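Local coordinates for heat shock protein-related protein (Deinococcus radiodurans, PDB 4FEI) that is a small heat shock protein that probably acts as a stress-response chaperone, represented here by its alpha-crystallin domain, at residues F69-G78 with T88-P96. Sequence-based numbering, arbitrary orientation.
Sequences FPEPVRPASG and TVRFEKLRP
F69 and F91 meet edge to face in the alpha-crystallin beta-sandwich, where the loop after strand 62-68 of one sheet folds against the end of strand 86-92 of the other. The edge of F69 points at the centre of the F91 face, CE2 to CE2 3.6 Å, with the planes at 77°. V73 puts CG2 over one face of F69 and rests CG1 on CB of F91, its two branches reaching both phenylalanines, which L41 also touches. Without the F91 ring, as with an alanine here, the edge of F69 would probably lose the face it points at, leaving a gap and a ring freer to turn. Glycine suits G78, whose CA lies 3.6 Å from F91 CD1: a CB would probably collide with the ring. Backbone bonds flank V73: L94 N to P72 O, and R74 N to E92 O at 2.9 Å. Toward solvent, R74 crosses E92, planes 65° apart, in a long salt bridge, NH1 to OE1 3.7 Å. K93 sends NZ mainly to D13, and a water links it to E71 OE2. S77 closes a type II turn: OG, between the backbone N and the carbonyl carbon (chi1 62°), donates to R74 O at 2.8 Å and weakly accepts a hydrogen bond from E92 N.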
ATOM      1  N   PHE A  69     -12.291  -5.511  17.479  1.00 18.58           N
ATOM      2  CA  PHE A  69     -11.138  -6.231  18.074  1.00 18.63           C
ATOM      3  C   PHE A  69     -11.412  -7.740  18.130  1.00 19.18           C
ATOM      4  O   PHE A  69     -12.435  -8.155  18.644  1.00 20.05           O
ATOM      5  CB  PHE A  69     -10.828  -5.742  19.483  1.00 18.50           C
ATOM      6  CG  PHE A  69     -10.399  -4.308  19.557  1.00 18.43           C
ATOM      7  CD1 PHE A  69     -11.229  -3.335  20.149  1.00 18.47           C
ATOM      8  CD2 PHE A  69      -9.161  -3.925  19.067  1.00 18.81           C
ATOM      9  CE1 PHE A  69     -10.829  -2.001  20.213  1.00 19.29           C
ATOM     10  CE2 PHE A  69      -8.735  -2.583  19.133  1.00 19.87           C
ATOM     11  CZ  PHE A  69      -9.572  -1.621  19.712  1.00 19.25           C
ATOM     12  N   PRO A  70     -10.492  -8.555  17.601  1.00 19.54           N
ATOM     13  CA  PRO A  70     -10.644 -10.033  17.637  1.00 20.97           C
ATOM     14  C   PRO A  70     -10.502 -10.544  19.054  1.00 22.41           C
ATOM     15  O   PRO A  70     -10.940 -11.657  19.354  1.00 23.77           O
ATOM     16  CB  PRO A  70      -9.440 -10.552  16.794  1.00 20.53           C
ATOM     17  CG  PRO A  70      -8.958  -9.342  16.018  1.00 19.23           C
ATOM     18  CD  PRO A  70      -9.273  -8.138  16.877  1.00 18.71           C
ATOM     19  N   GLU A  71      -9.866  -9.724  19.899  1.00 23.02           N
ATOM     20  CA  GLU A  71      -9.565 -10.048  21.295  1.00 24.54           C
ATOM     21  C   GLU A  71      -9.796  -8.777  22.108  1.00 24.70           C
ATOM     22  O   GLU A  71      -9.412  -7.702  21.661  1.00 23.91           O
ATOM     23  CB  GLU A  71      -8.092 -10.428  21.385  1.00 25.19           C
ATOM     24  CG  GLU A  71      -7.796 -11.630  22.208  1.00 29.02           C
ATOM     25  CD  GLU A  71      -8.102 -12.912  21.450  1.00 33.09           C
ATOM     26  OE1 GLU A  71      -9.300 -13.342  21.484  1.00 34.89           O
ATOM     27  OE2 GLU A  71      -7.134 -13.494  20.851  1.00 34.21           O
ATOM     28  N   PRO A  72     -10.401  -8.889  23.313  1.00 26.71           N
ATOM     29  CA  PRO A  72     -10.554  -7.703  24.175  1.00 26.89           C
ATOM     30  C   PRO A  72      -9.204  -7.059  24.553  1.00 27.00           C
ATOM     31  O   PRO A  72      -8.248  -7.756  24.862  1.00 27.98           O
ATOM     32  CB  PRO A  72     -11.305  -8.242  25.399  1.00 28.37           C
ATOM     33  CG  PRO A  72     -11.088  -9.763  25.341  1.00 29.73           C
ATOM     34  CD  PRO A  72     -11.031 -10.091  23.898  1.00 28.18           C
ATOM     35  N   VAL A  73      -9.142  -5.730  24.503  1.00 26.54           N
ATOM     36  CA  VAL A  73      -7.920  -4.990  24.831  1.00 27.11           C
ATOM     37  C   VAL A  73      -8.131  -4.040  26.006  1.00 28.70           C
ATOM     38  O   VAL A  73      -9.264  -3.649  26.291  1.00 28.65           O
ATOM     39  CB  VAL A  73      -7.360  -4.189  23.611  1.00 26.02           C
ATOM     40  CG1 VAL A  73      -7.028  -5.129  22.435  1.00 24.35           C
ATOM     41  CG2 VAL A  73      -8.338  -3.093  23.165  1.00 25.03           C
ATOM     42  N   ARG A  74      -7.046  -3.679  26.694  1.00 30.54           N
ATOM     43  CA  ARG A  74      -7.129  -2.672  27.736  1.00 32.11           C
ATOM     44  C   ARG A  74      -7.520  -1.332  27.120  1.00 31.01           C
ATOM     45  O   ARG A  74      -7.017  -0.978  26.062  1.00 30.31           O
ATOM     46  CB  ARG A  74      -5.816  -2.503  28.483  1.00 34.41           C
ATOM     47  CG  ARG A  74      -5.441  -3.651  29.408  1.00 37.51           C
ATOM     48  CD  ARG A  74      -4.306  -3.222  30.308  1.00 42.73           C
ATOM     49  NE  ARG A  74      -4.746  -2.063  31.088  1.00 48.33           N
ATOM     50  CZ  ARG A  74      -3.952  -1.305  31.838  1.00 51.24           C
ATOM     51  NH1 ARG A  74      -2.638  -1.590  31.913  1.00 56.47           N
ATOM     52  NH2 ARG A  74      -4.469  -0.271  32.516  1.00 52.27           N
ATOM     53  N   PRO A  75      -8.422  -0.581  27.800  1.00 39.96           N
ATOM     54  CA  PRO A  75      -8.831   0.740  27.317  1.00 39.82           C
ATOM     55  C   PRO A  75      -7.663   1.733  27.227  1.00 39.30           C
ATOM     56  O   PRO A  75      -6.815   1.767  28.117  1.00 40.05           O
ATOM     57  CB  PRO A  75      -9.853   1.189  28.377  1.00 41.61           C
ATOM     58  CG  PRO A  75      -9.552   0.344  29.618  1.00 43.07           C
ATOM     59  CD  PRO A  75      -9.156  -0.976  29.024  1.00 41.10           C
ATOM     60  N   ALA A  76      -7.637   2.528  26.162  1.00 38.09           N
ATOM     61  CA  ALA A  76      -6.692   3.650  26.007  1.00 37.64           C
ATOM     62  C   ALA A  76      -5.225   3.244  25.894  1.00 36.91           C
ATOM     63  O   ALA A  76      -4.327   4.033  26.166  1.00 36.96           O
ATOM     64  CB  ALA A  76      -6.882   4.721  27.102  1.00 39.19           C
ATOM     65  N   SER A  77      -4.992   2.016  25.452  1.00 35.77           N
ATOM     66  CA  SER A  77      -3.643   1.506  25.281  1.00 35.05           C
ATOM     67  C   SER A  77      -3.122   1.569  23.857  1.00 33.38           C
ATOM     68  O   SER A  77      -1.998   1.140  23.597  1.00 33.46           O
ATOM     69  CB  SER A  77      -3.580   0.064  25.779  1.00 35.18           C
ATOM     70  OG  SER A  77      -4.440  -0.763  25.025  1.00 33.62           O
ATOM     71  N   GLY A  78      -3.910   2.103  22.932  1.00 32.38           N
ATOM     72  CA  GLY A  78      -3.510   2.076  21.518  1.00 30.93           C
ATOM     73  C   GLY A  78      -2.421   3.055  21.119  1.00 30.93           C
ATOM     74  O   GLY A  78      -2.503   4.246  21.440  1.00 31.72           O
ATOM     75  N   THR A  88       0.819   0.468  11.605  1.00 22.89           N
ATOM     76  CA  THR A  88       0.812  -0.532  12.680  1.00 23.11           C
ATOM     77  C   THR A  88       0.243   0.100  13.939  1.00 23.50           C
ATOM     78  O   THR A  88       0.835   1.023  14.502  1.00 24.29           O
ATOM     79  CB  THR A  88       2.263  -1.058  12.939  1.00 23.42           C
ATOM     80  OG1 THR A  88       2.836  -1.537  11.707  1.00 22.93           O
ATOM     81  CG2 THR A  88       2.286  -2.175  14.000  1.00 23.60           C
ATOM     82  N   VAL A  89      -0.913  -0.391  14.369  1.00 23.03           N
ATOM     83  CA  VAL A  89      -1.526   0.050  15.601  1.00 23.57           C
ATOM     84  C   VAL A  89      -1.482  -1.067  16.657  1.00 23.88           C
ATOM     85  O   VAL A  89      -2.051  -2.119  16.468  1.00 23.27           O
ATOM     86  CB  VAL A  89      -3.033   0.485  15.394  1.00 23.48           C
ATOM     87  CG1 VAL A  89      -3.573   1.252  16.665  1.00 23.45           C
ATOM     88  CG2 VAL A  89      -3.222   1.287  14.084  1.00 22.83           C
ATOM     89  N   ARG A  90      -0.851  -0.800  17.788  1.00 27.52           N
ATOM     90  CA  ARG A  90      -0.614  -1.795  18.797  1.00 26.41           C
ATOM     91  C   ARG A  90      -1.472  -1.548  20.069  1.00 23.93           C
ATOM     92  O   ARG A  90      -1.514  -0.425  20.599  1.00 23.93           O
ATOM     93  CB  ARG A  90       0.869  -1.765  19.133  1.00 28.94           C
ATOM     94  CG  ARG A  90       1.364  -2.965  19.851  1.00 29.56           C
ATOM     95  CD  ARG A  90       2.859  -3.163  19.547  1.00 35.57           C
ATOM     96  NE  ARG A  90       3.275  -4.506  19.927  1.00 36.09           N
ATOM     97  CZ  ARG A  90       4.457  -5.030  19.646  1.00 40.69           C
ATOM     98  NH1 ARG A  90       4.728  -6.267  20.039  1.00 40.91           N
ATOM     99  NH2 ARG A  90       5.364  -4.324  18.964  1.00 47.47           N
ATOM    100  N   PHE A  91      -2.127  -2.604  20.556  1.00 21.08           N
ATOM    101  CA  PHE A  91      -2.975  -2.515  21.719  1.00 20.52           C
ATOM    102  C   PHE A  91      -2.536  -3.603  22.688  1.00 20.63           C
ATOM    103  O   PHE A  91      -2.135  -4.715  22.260  1.00 21.00           O
ATOM    104  CB  PHE A  91      -4.457  -2.768  21.372  1.00 19.49           C
ATOM    105  CG  PHE A  91      -5.051  -1.808  20.376  1.00 19.55           C
ATOM    106  CD1 PHE A  91      -5.682  -0.657  20.804  1.00 19.08           C
ATOM    107  CD2 PHE A  91      -4.992  -2.073  18.989  1.00 21.04           C
ATOM    108  CE1 PHE A  91      -6.250   0.246  19.885  1.00 18.94           C
ATOM    109  CE2 PHE A  91      -5.535  -1.190  18.069  1.00 20.89           C
ATOM    110  CZ  PHE A  91      -6.178  -0.021  18.532  1.00 20.52           C
ATOM    111  N   GLU A  92      -2.619  -3.335  23.990  1.00 21.29           N
ATOM    112  CA  GLU A  92      -2.301  -4.386  24.935  1.00 21.88           C
ATOM    113  C   GLU A  92      -3.544  -5.171  25.281  1.00 21.51           C
ATOM    114  O   GLU A  92      -4.585  -4.597  25.536  1.00 23.04           O
ATOM    115  CB  GLU A  92      -1.517  -3.893  26.176  1.00 23.79           C
ATOM    116  CG  GLU A  92      -2.143  -2.859  26.975  1.00 27.02           C
ATOM    117  CD  GLU A  92      -1.249  -2.394  28.133  1.00 33.55           C
ATOM    118  OE1 GLU A  92      -0.919  -3.230  29.020  1.00 36.80           O
ATOM    119  OE2 GLU A  92      -0.913  -1.179  28.163  1.00 35.18           O
ATOM    120  N   LYS A  93      -3.433  -6.493  25.250  1.00 21.49           N
ATOM    121  CA  LYS A  93      -4.547  -7.392  25.519  1.00 22.06           C
ATOM    122  C   LYS A  93      -4.922  -7.394  26.998  1.00 24.50           C
ATOM    123  O   LYS A  93      -4.095  -7.170  27.879  1.00 25.41           O
ATOM    124  CB  LYS A  93      -4.196  -8.811  25.061  1.00 21.78           C
ATOM    125  CG  LYS A  93      -4.310  -9.002  23.549  1.00 22.27           C
ATOM    126  CD  LYS A  93      -3.348 -10.049  22.989  1.00 22.56           C
ATOM    127  CE  LYS A  93      -3.783 -11.458  23.276  1.00 23.56           C
ATOM    128  NZ  LYS A  93      -2.944 -12.403  22.420  1.00 23.81           N
ATOM    129  N   LEU A  94      -6.206  -7.617  27.243  1.00 26.95           N
ATOM    130  CA  LEU A  94      -6.752  -7.812  28.573  1.00 30.36           C
ATOM    131  C   LEU A  94      -6.244  -9.130  29.205  1.00 31.32           C
ATOM    132  O   LEU A  94      -5.947  -9.188  30.393  1.00 33.57           O
ATOM    133  CB  LEU A  94      -8.265  -7.872  28.445  1.00 32.55           C
ATOM    134  CG  LEU A  94      -9.063  -7.112  29.477  1.00 37.43           C
ATOM    135  CD1 LEU A  94      -8.973  -5.645  29.137  1.00 36.01           C
ATOM    136  CD2 LEU A  94     -10.538  -7.615  29.512  1.00 43.85           C
ATOM    137  N   ARG A  95      -6.188 -10.179  28.389  1.00 30.00           N
ATOM    138  CA  ARG A  95      -5.696 -11.477  28.748  1.00 29.95           C
ATOM    139  C   ARG A  95      -4.486 -11.751  27.829  1.00 26.86           C
ATOM    140  O   ARG A  95      -4.626 -12.343  26.740  1.00 26.31           O
ATOM    141  CB  ARG A  95      -6.808 -12.520  28.561  1.00 32.75           C
ATOM    142  CG  ARG A  95      -6.447 -13.975  28.927  1.00 34.66           C
ATOM    143  CD  ARG A  95      -7.635 -14.925  28.592  1.00 40.93           C
ATOM    144  NE  ARG A  95      -7.195 -16.303  28.319  1.00 43.29           N
ATOM    145  CZ  ARG A  95      -6.684 -16.734  27.149  1.00 43.13           C
ATOM    146  NH1 ARG A  95      -6.309 -18.012  27.015  1.00 44.26           N
ATOM    147  NH2 ARG A  95      -6.539 -15.901  26.106  1.00 43.72           N
ATOM    148  N   PRO A  96      -3.284 -11.311  28.265  1.00 25.50           N
ATOM    149  CA  PRO A  96      -2.065 -11.532  27.485  1.00 23.21           C
ATOM    150  C   PRO A  96      -1.804 -13.022  27.387  1.00 22.86           C
ATOM    151  O   PRO A  96      -2.082 -13.752  28.340  1.00 23.90           O
ATOM    152  CB  PRO A  96      -0.965 -10.871  28.336  1.00 23.52           C
ATOM    153  CG  PRO A  96      -1.682  -9.999  29.329  1.00 25.20           C
ATOM    154  CD  PRO A  96      -2.998 -10.658  29.563  1.00 26.89           C
TER
HETATM  155  O   HOH W   1      -4.994 -14.266  22.531  1.00 32.83           O
HETATM  156  O   HOH W   2      -7.309 -10.447  25.434  1.00 36.28           O
HETATM  157  O   HOH W   3      -0.096  -0.788  22.998  1.00 24.90           O